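Local coordinates for protein putative amidohydrolase (Unidentified, PDB 3MKV) that probably hydrolyses dipeptides that end in proline, as a zinc-dependent prolidase of the amidohydrolase superfamily, at residues A[91-94]-A[95-99]; A[298-301]-A[302-306]; A[307-310]-A[311-315]; A[344-347]-A[348-352]. All coordinates share one frame; numbering follows the deposited sequence.

All four contacts are local, between neighbouring turns of helix or at a helix start, within the amidohydrolase family region. Interaction 3 is buried; interactions 1, 2 and 4 are partly buried. Interaction 1, on helix 83-99, lies on the opposite side of the chain's centre from interaction 3 and touches a second subunit at V91. Interactions 2 and 3 follow each other directly, on helices 300-304 and 307-317, centres about 15 Å apart. Interaction 3 adds a histidine-carboxylate bond to its backbone bonds. Interaction 4, a capping box opening helix 348-362, touches interaction 3 through I311 against L346. Charged ends differ: R95 pairs with E125, E350 with K315, while K299 binds backbone carbonyls.

Interaction 1 of 4, residues A[91-94]-A[95-99]; sequences VPIM and RAMLR
R95 N donates to V91 O at 3.1 Å and A96 N to P92 O at 3.1 Å, the i to i+4 bonds of a helix whose next turn is held more weakly, with M97 N reaching I93 O and L98 N reaching M94 O at about 3.4 Å each. P92 has no N-H to offer the preceding turn, and the helix is kinked there. Among the side chains, I93 and M97 run side by side in the same direction, and I93 CG2 meets the methyl M97 CE at 4.2 Å, a loose apolar touch. The M97 chain is extended beyond CG (chi3 167°), which carries CE back along the helix to I93, while its CG rests 3.4 Å from I93 O. R95 behaves otherwise: its CB lies 3.5 Å from P92 O, but the chain runs away from the preceding turn and its guanidinium forms a salt bridge with E125. M94, bent at its last torsion, is buried against F115 and V119 of helix 113-120. M97 packs on P127 and Q332, L98 lies against strands 403-406 and 409-413, and V91 touches L88 of the second subunit.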
loop_
_atom_site.group_PDB
_atom_site.type_symbol
_atom_site.label_atom_id
_atom_site.label_comp_id
_atom_site.label_asym_id
_atom_site.label_seq_id
_atom_site.Cartn_x
_atom_site.Cartn_y
_atom_site.Cartn_z
ATOM N N VAL A 91 -0.605 13.632 -34.963
ATOM C CA VAL A 91 -1.077 13.311 -36.315
ATOM C C VAL A 91 -0.486 14.184 -37.450
ATOM O O VAL A 91 0.049 13.667 -38.435
ATOM C CB VAL A 91 -2.618 13.332 -36.368
ATOM C CG1 VAL A 91 -3.105 13.239 -37.812
ATOM C CG2 VAL A 91 -3.211 12.191 -35.486
ATOM N N PRO A 92 -0.604 15.512 -37.326
ATOM C CA PRO A 92 0.022 16.387 -38.311
ATOM C C PRO A 92 1.531 16.145 -38.410
ATOM O O PRO A 92 2.100 16.206 -39.501
ATOM C CB PRO A 92 -0.268 17.794 -37.774
ATOM C CG PRO A 92 -0.675 17.599 -36.340
ATOM C CD PRO A 92 -1.329 16.264 -36.292
ATOM N N ILE A 93 2.169 15.864 -37.280
ATOM C CA ILE A 93 3.605 15.579 -37.261
ATOM C C ILE A 93 3.980 14.361 -38.102
ATOM O O ILE A 93 4.902 14.417 -38.907
ATOM C CB ILE A 93 4.137 15.407 -35.819
ATOM C CG1 ILE A 93 4.018 16.734 -35.057
ATOM C CG2 ILE A 93 5.579 14.927 -35.842
ATOM C CD1 ILE A 93 4.547 16.696 -33.650
ATOM N N MET A 94 3.252 13.267 -37.930
ATOM C CA MET A 94 3.519 12.063 -38.708
ATOM C C MET A 94 3.275 12.284 -40.204
ATOM O O MET A 94 3.989 11.737 -41.056
ATOM C CB MET A 94 2.676 10.893 -38.200
ATOM C CG MET A 94 3.244 10.179 -36.974
ATOM S SD MET A 94 2.238 8.755 -36.496
ATOM C CE MET A 94 0.689 9.560 -36.081
ATOM N N ARG A 95 2.253 13.078 -40.512
ATOM C CA ARG A 95 1.847 13.340 -41.884
ATOM C C ARG A 95 2.931 14.121 -42.636
ATOM O O ARG A 95 3.192 13.890 -43.821
ATOM C CB ARG A 95 0.553 14.148 -41.871
ATOM C CG ARG A 95 -0.445 13.740 -42.924
ATOM C CD ARG A 95 -1.873 13.995 -42.447
ATOM N NE ARG A 95 -2.848 13.434 -43.377
ATOM C CZ ARG A 95 -3.090 13.939 -44.581
ATOM N NH1 ARG A 95 -2.428 15.016 -44.990
ATOM N NH2 ARG A 95 -3.990 13.372 -45.373
ATOM N N ALA A 96 3.571 15.049 -41.934
ATOM C CA ALA A 96 4.579 15.885 -42.558
ATOM C C ALA A 96 5.865 15.116 -42.841
ATOM O O ALA A 96 6.598 15.467 -43.774
ATOM C CB ALA A 96 4.849 17.107 -41.711
ATOM N N MET A 97 6.133 14.070 -42.051
ATOM C CA MET A 97 7.347 13.264 -42.232
ATOM C C MET A 97 7.231 12.552 -43.555
ATOM O O MET A 97 8.167 12.547 -44.358
ATOM C CB MET A 97 7.546 12.232 -41.105
ATOM C CG MET A 97 7.823 12.818 -39.709
ATOM S SD MET A 97 8.047 11.548 -38.431
ATOM C CE MET A 97 8.718 12.504 -37.109
ATOM N N LEU A 98 6.058 11.959 -43.777
ATOM C CA LEU A 98 5.762 11.232 -45.000
ATOM C C LEU A 98 5.855 12.141 -46.227
ATOM O O LEU A 98 6.391 11.743 -47.264
ATOM C CB LEU A 98 4.374 10.603 -44.897
ATOM C CG LEU A 98 4.012 9.573 -45.964
ATOM C CD1 LEU A 98 5.099 8.497 -46.123
ATOM C CD2 LEU A 98 2.652 8.937 -45.623
ATOM N N ARG A 99 5.348 13.366 -46.094
ATOM C CA ARG A 99 5.392 14.358 -47.171
ATOM C C ARG A 99 6.818 14.716 -47.562
ATOM O O ARG A 99 7.078 15.019 -48.717
ATOM C CB ARG A 99 4.623 15.627 -46.776
ATOM C CG ARG A 99 4.413 16.609 -47.935
ATOM C CD ARG A 99 3.739 15.914 -49.113
ATOM N NE ARG A 99 3.850 16.658 -50.368
ATOM C CZ ARG A 99 4.783 16.436 -51.295
ATOM N NH1 ARG A 99 5.698 15.487 -51.107
ATOM N NH2 ARG A 99 4.805 17.160 -52.408
#

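Interaction 2 of 4, residues A[298-301]-A[302-306]; sequences AKIA and DVHGA
The imidazole of H304 lies beside I300, whose CG2 approaches the ring obliquely and meets H304 CB at 4.0 Å. The two side chains run side by side in the same direction, one turn apart. H304 CG stands anti to the backbone N (chi1 175°), an orientation that turns the ring away from I300, toward helix 277-286, where it packs on Y280 and A284 and NE2 makes a weak hydrogen bond with D281. The other flat group, the carboxylate of D302, folds back over the preceding turn: its OD1 comes within 3.3 Å of K299 O, an approach of two acceptors and so no bond, and within 4.2 Å of K299 CB. I300 O takes two donors, V303 N at 3.1 Å from above the carbonyl plane and H304 N at 3.1 Å almost straight on to the oxygen. These i+3 and i+4 bonds on one carbonyl make the short helical turn 300-304, which leads directly into helix 307-317 in a region whose family belongs to the TIM-barrel clan. D302 N adds a weak bond to K299 O at 3.3 Å. V303 CG2 rests 3.8 Å from I300 O; this buried valine packs on Y280 and V207, and its side chain lies about 10 Å from a bound zinc ion. K299 sends its chain away from the helix, bent at chi3 (-73°), and its NZ donates to the carbonyl oxygens of G199, S202 and D205. V303 O accepts from N256 ND2, and I300 packs on L283 and V200.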
loop_
_atom_site.group_PDB
_atom_site.type_symbol
_atom_site.label_atom_id
_atom_site.label_comp_id
_atom_site.label_asym_id
_atom_site.label_seq_id
_atom_site.Cartn_x
_atom_site.Cartn_y
_atom_site.Cartn_z
ATOM N N ALA A 298 21.404 25.834 -21.501
ATOM C CA ALA A 298 22.785 25.908 -21.060
ATOM C C ALA A 298 23.602 24.694 -21.505
ATOM O O ALA A 298 24.834 24.729 -21.488
ATOM C CB ALA A 298 22.839 26.058 -19.545
ATOM N N LYS A 299 22.925 23.624 -21.911
ATOM C CA LYS A 299 23.617 22.372 -22.216
ATOM C C LYS A 299 23.949 22.166 -23.699
ATOM O O LYS A 299 24.774 21.315 -24.048
ATOM C CB LYS A 299 22.841 21.176 -21.651
ATOM C CG LYS A 299 23.019 21.009 -20.149
ATOM C CD LYS A 299 22.349 19.755 -19.631
ATOM C CE LYS A 299 20.836 19.897 -19.624
ATOM N NZ LYS A 299 20.166 18.626 -19.213
ATOM N N ILE A 300 23.322 22.953 -24.566
ATOM C CA ILE A 300 23.511 22.802 -26.009
ATOM C C ILE A 300 24.973 22.925 -26.455
ATOM O O ILE A 300 25.494 22.055 -27.158
ATOM C CB ILE A 300 22.647 23.815 -26.789
ATOM C CG1 ILE A 300 21.188 23.726 -26.328
ATOM C CG2 ILE A 300 22.767 23.581 -28.285
ATOM C CD1 ILE A 300 20.284 24.789 -26.913
ATOM N N ALA A 301 25.626 24.008 -26.039
ATOM C CA ALA A 301 26.963 24.338 -26.523
ATOM C C ALA A 301 27.950 23.196 -26.304
ATOM O O ALA A 301 28.931 23.054 -27.041
ATOM C CB ALA A 301 27.464 25.618 -25.863
ATOM N N ASP A 302 27.677 22.382 -25.288
ATOM C CA ASP A 302 28.546 21.264 -24.933
ATOM C C ASP A 302 28.830 20.355 -26.129
ATOM O O ASP A 302 29.977 19.960 -26.357
ATOM C CB ASP A 302 27.930 20.439 -23.796
ATOM C CG ASP A 302 27.814 21.217 -22.489
ATOM O OD1 ASP A 302 27.005 20.806 -21.626
ATOM O OD2 ASP A 302 28.526 22.231 -22.317
ATOM N N VAL A 303 27.785 20.032 -26.889
ATOM C CA VAL A 303 27.887 19.037 -27.954
ATOM C C VAL A 303 27.720 19.609 -29.363
ATOM O O VAL A 303 28.183 19.025 -30.334
ATOM C CB VAL A 303 26.852 17.891 -27.757
ATOM C CG1 VAL A 303 26.974 17.296 -26.368
ATOM C CG2 VAL A 303 25.431 18.384 -28.003
ATOM N N HIS A 304 27.053 20.749 -29.467
ATOM C CA HIS A 304 26.653 21.302 -30.756
ATOM C C HIS A 304 27.791 21.513 -31.763
ATOM O O HIS A 304 27.662 21.139 -32.931
ATOM C CB HIS A 304 25.862 22.595 -30.536
ATOM C CG HIS A 304 25.499 23.306 -31.801
ATOM N ND1 HIS A 304 25.150 24.640 -31.830
ATOM C CD2 HIS A 304 25.446 22.874 -33.084
ATOM C CE1 HIS A 304 24.882 24.995 -33.075
ATOM N NE2 HIS A 304 25.059 23.943 -33.856
ATOM N N GLY A 305 28.901 22.105 -31.315
ATOM C CA GLY A 305 30.011 22.438 -32.212
ATOM C C GLY A 305 30.907 21.291 -32.675
ATOM O O GLY A 305 31.638 21.427 -33.658
ATOM N N ALA A 306 30.856 20.161 -31.970
ATOM C CA ALA A 306 31.711 19.016 -32.278
ATOM C C ALA A 306 31.070 18.074 -33.299
ATOM O O ALA A 306 31.752 17.248 -33.928
ATOM C CB ALA A 306 32.034 18.259 -31.005
#

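Interaction 3 of 4, residues A[307-310]-A[311-315]; sequences GLHS and IEIMK
H309 and E312 meet on helix 307-317, where H309 ND1 donates to E312 OE1 at 2.6 Å with an N-H...O angle of 154°. The oxygen sits at the ring edge, close to the imidazole plane, whereas the ring approaches it on the anti side and out of the carboxylate plane; the two planes stand 80° apart. With chi1 at 180° the H309 ring lies beside its own carbonyl and extends along the helix to E312 and I313. Over one face of the same ring lies I313 CG1, a CH-pi contact 4.1 Å from the centroid, so the ring is gripped at its edge and covered on a face. H309 is exposed and E312 partly so, making theirs the looser, solvent side; I313, under the ring face, already belongs to the buried side. The tight packing is at S310 and M314, both buried: M314 N donates to S310 O at 2.9 Å, and the methyl M314 CE, brought round by a bend at chi3, lies 3.4 Å from the same S310 O. One residue earlier, I313 N donates to H309 O at 3.1 Å. Around the helix, I313 packs on D260 and A263 of helix 260-269, L308 and I311 meet helix 337-343 through I341 and L342, and I311 also touches L346 and P275.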
loop_
_atom_site.group_PDB
_atom_site.type_symbol
_atom_site.label_atom_id
_atom_site.label_comp_id
_atom_site.label_asym_id
_atom_site.label_seq_id
_atom_site.Cartn_x
_atom_site.Cartn_y
_atom_site.Cartn_z
ATOM N N GLY A 307 29.756 18.201 -33.454
ATOM C CA GLY A 307 28.983 17.311 -34.315
ATOM C C GLY A 307 29.509 17.177 -35.732
ATOM O O GLY A 307 29.734 16.066 -36.219
ATOM N N LEU A 308 29.693 18.306 -36.407
ATOM C CA LEU A 308 30.172 18.278 -37.783
ATOM C C LEU A 308 31.478 17.483 -37.873
ATOM O O LEU A 308 31.656 16.657 -38.766
ATOM C CB LEU A 308 30.360 19.705 -38.304
ATOM C CG LEU A 308 30.049 20.009 -39.776
ATOM C CD1 LEU A 308 28.657 19.533 -40.170
ATOM C CD2 LEU A 308 30.208 21.509 -40.066
ATOM N N HIS A 309 32.384 17.715 -36.931
ATOM C CA HIS A 309 33.670 17.024 -36.943
ATOM C C HIS A 309 33.578 15.519 -36.611
ATOM O O HIS A 309 34.350 14.712 -37.145
ATOM C CB HIS A 309 34.675 17.736 -36.025
ATOM C CG HIS A 309 36.024 17.082 -35.984
ATOM N ND1 HIS A 309 36.781 16.868 -37.115
ATOM C CD2 HIS A 309 36.752 16.603 -34.948
ATOM C CE1 HIS A 309 37.915 16.277 -36.780
ATOM N NE2 HIS A 309 37.924 16.108 -35.469
ATOM N N SER A 310 32.648 15.151 -35.731
ATOM C CA SER A 310 32.450 13.739 -35.363
ATOM C C SER A 310 32.246 12.866 -36.589
ATOM O O SER A 310 32.703 11.723 -36.626
ATOM C CB SER A 310 31.264 13.568 -34.401
ATOM O OG SER A 310 30.034 13.975 -34.995
ATOM N N ILE A 311 31.554 13.416 -37.587
ATOM C CA ILE A 311 31.289 12.713 -38.845
ATOM C C ILE A 311 32.588 12.319 -39.549
ATOM O O ILE A 311 32.746 11.177 -40.004
ATOM C CB ILE A 311 30.431 13.572 -39.805
ATOM C CG1 ILE A 311 29.124 14.002 -39.129
ATOM C CG2 ILE A 311 30.143 12.818 -41.097
ATOM C CD1 ILE A 311 28.262 12.842 -38.659
ATOM N N GLU A 312 33.510 13.274 -39.635
ATOM C CA GLU A 312 34.822 13.042 -40.241
ATOM C C GLU A 312 35.552 11.930 -39.501
ATOM O O GLU A 312 36.081 11.008 -40.120
ATOM C CB GLU A 312 35.652 14.331 -40.214
ATOM C CG GLU A 312 35.061 15.479 -41.028
ATOM C CD GLU A 312 35.595 16.842 -40.597
ATOM O OE1 GLU A 312 36.425 16.887 -39.664
ATOM O OE2 GLU A 312 35.177 17.867 -41.183
ATOM N N ILE A 313 35.565 12.028 -38.170
ATOM C CA ILE A 313 36.132 10.998 -37.303
ATOM C C ILE A 313 35.537 9.612 -37.566
ATOM O O ILE A 313 36.262 8.614 -37.622
ATOM C CB ILE A 313 35.949 11.362 -35.797
ATOM C CG1 ILE A 313 36.861 12.529 -35.407
ATOM C CG2 ILE A 313 36.194 10.149 -34.884
ATOM C CD1 ILE A 313 36.676 12.990 -33.970
ATOM N N MET A 314 34.220 9.546 -37.734
ATOM C CA MET A 314 33.548 8.251 -37.880
ATOM C C MET A 314 33.772 7.651 -39.253
ATOM O O MET A 314 33.885 6.431 -39.395
ATOM C CB MET A 314 32.049 8.360 -37.567
ATOM C CG MET A 314 31.727 8.346 -36.071
ATOM S SD MET A 314 29.977 8.567 -35.674
ATOM C CE MET A 314 29.731 10.312 -35.972
ATOM N N LYS A 315 33.830 8.507 -40.268
ATOM C CA LYS A 315 34.096 8.048 -41.629
ATOM C C LYS A 315 35.506 7.466 -41.722
ATOM O O LYS A 315 35.706 6.345 -42.191
ATOM C CB LYS A 315 33.947 9.201 -42.618
ATOM C CG LYS A 315 34.283 8.821 -44.043
ATOM C CD LYS A 315 34.146 10.011 -44.971
ATOM C CE LYS A 315 34.454 9.635 -46.422
ATOM N NZ LYS A 315 34.140 10.758 -47.366
#

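Interaction 4 of 4, residues A[344-347]-A[348-352]; sequences EVLS and PAEVI
A capping box opens helix 348-362: S347 is its N-cap residue and E350 the third residue of the first turn, each binding the other's backbone N-H. E350 N donates to S347 OG at 3.1 Å, the hydroxyl being set between the backbone N and the carbonyl carbon (chi1 81°), from where it can face the start of the helix. In return S347 N donates to E350 OE1 at 2.7 Å, a nearly straight bond (169°) that meets the oxygen almost along its C-O axis. The E350 chain is extended beyond CG, and its carboxylate thereby reaches back over the cap. S347 OG also gives E350 OE1 a weak bond at 3.3 Å, so OE1 is held firmly by the N-H and only weakly by the hydroxyl. Behind the box V351 N donates to S347 O at 3.1 Å, the first regular i to i+4 bond of the helix. P348, following the cap, has no N-H to place at the helix start. The apolar side is a hydrophobic touch of L346 CB on V351 CG1 at 3.7 Å, next to which E350 crosses L346 at about a right angle, with OE1 3.7 Å from L346 CB. V345 packs on I311 of helix 307-317. E350 OE2, the oxygen left over from the box, takes a salt bridge from K315 of that helix. With N-H groups of the helix start and a lysine close by, the carboxylate is probably held as an anion, and its negative charge would suit the positive end of the helix dipole.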
loop_
_atom_site.group_PDB
_atom_site.type_symbol
_atom_site.label_atom_id
_atom_site.label_comp_id
_atom_site.label_asym_id
_atom_site.label_seq_id
_atom_site.Cartn_x
_atom_site.Cartn_y
_atom_site.Cartn_z
ATOM N N GLU A 344 27.769 18.755 -46.119
ATOM C CA GLU A 344 28.942 19.599 -45.985
ATOM C C GLU A 344 30.201 18.774 -45.736
ATOM O O GLU A 344 31.320 19.276 -45.864
ATOM C CB GLU A 344 28.751 20.589 -44.844
ATOM C CG GLU A 344 27.549 21.494 -45.005
ATOM C CD GLU A 344 27.213 22.239 -43.722
ATOM O OE1 GLU A 344 27.754 21.861 -42.656
ATOM O OE2 GLU A 344 26.407 23.195 -43.783
ATOM N N VAL A 345 30.030 17.508 -45.385
ATOM C CA VAL A 345 31.183 16.702 -45.016
ATOM C C VAL A 345 31.202 15.368 -45.741
ATOM O O VAL A 345 32.270 14.810 -45.996
ATOM C CB VAL A 345 31.253 16.476 -43.487
ATOM C CG1 VAL A 345 32.266 15.389 -43.159
ATOM C CG2 VAL A 345 31.607 17.773 -42.776
ATOM N N LEU A 346 30.019 14.863 -46.074
ATOM C CA LEU A 346 29.894 13.605 -46.792
ATOM C C LEU A 346 29.440 13.872 -48.219
ATOM O O LEU A 346 28.830 14.909 -48.491
ATOM C CB LEU A 346 28.886 12.693 -46.095
ATOM C CG LEU A 346 29.210 12.347 -44.648
ATOM C CD1 LEU A 346 28.252 11.302 -44.130
ATOM C CD2 LEU A 346 30.640 11.855 -44.564
ATOM N N SER A 347 29.738 12.940 -49.123
ATOM C CA SER A 347 29.288 13.052 -50.509
ATOM C C SER A 347 27.791 12.798 -50.572
ATOM O O SER A 347 27.252 12.035 -49.768
ATOM C CB SER A 347 30.035 12.072 -51.421
ATOM O OG SER A 347 29.491 10.769 -51.345
ATOM N N PRO A 348 27.110 13.448 -51.527
ATOM C CA PRO A 348 25.655 13.326 -51.661
ATOM C C PRO A 348 25.223 11.867 -51.725
ATOM O O PRO A 348 24.104 11.536 -51.346
ATOM C CB PRO A 348 25.361 14.029 -52.988
ATOM C CG PRO A 348 26.500 14.986 -53.173
ATOM C CD PRO A 348 27.701 14.341 -52.541
ATOM N N ALA A 349 26.113 11.002 -52.203
ATOM C CA ALA A 349 25.829 9.575 -52.273
ATOM C C ALA A 349 25.955 8.908 -50.911
ATOM O O ALA A 349 25.140 8.048 -50.563
ATOM C CB ALA A 349 26.745 8.897 -53.273
ATOM N N GLU A 350 26.983 9.293 -50.150
ATOM C CA GLU A 350 27.203 8.735 -48.814
ATOM C C GLU A 350 26.017 9.012 -47.906
ATOM O O GLU A 350 25.585 8.132 -47.158
ATOM C CB GLU A 350 28.475 9.286 -48.177
ATOM C CG GLU A 350 29.726 8.517 -48.537
ATOM C CD GLU A 350 31.000 9.346 -48.359
ATOM O OE1 GLU A 350 30.922 10.603 -48.368
ATOM O OE2 GLU A 350 32.082 8.733 -48.216
ATOM N N VAL A 351 25.479 10.227 -47.973
ATOM C CA VAL A 351 24.363 10.566 -47.104
ATOM C C VAL A 351 23.069 9.886 -47.536
ATOM O O VAL A 351 22.228 9.571 -46.692
ATOM C CB VAL A 351 24.143 12.086 -46.955
ATOM C CG1 VAL A 351 25.416 12.857 -47.294
ATOM C CG2 VAL A 351 22.976 12.537 -47.804
ATOM N N ILE A 352 22.896 9.648 -48.834
ATOM C CA ILE A 352 21.690 8.955 -49.280
ATOM C C ILE A 352 21.746 7.491 -48.874
ATOM O O ILE A 352 20.728 6.891 -48.534
ATOM C CB ILE A 352 21.449 9.049 -50.798
ATOM C CG1 ILE A 352 20.724 10.347 -51.157
ATOM C CG2 ILE A 352 20.577 7.876 -51.253
ATOM C CD1 ILE A 352 21.584 11.563 -51.054
#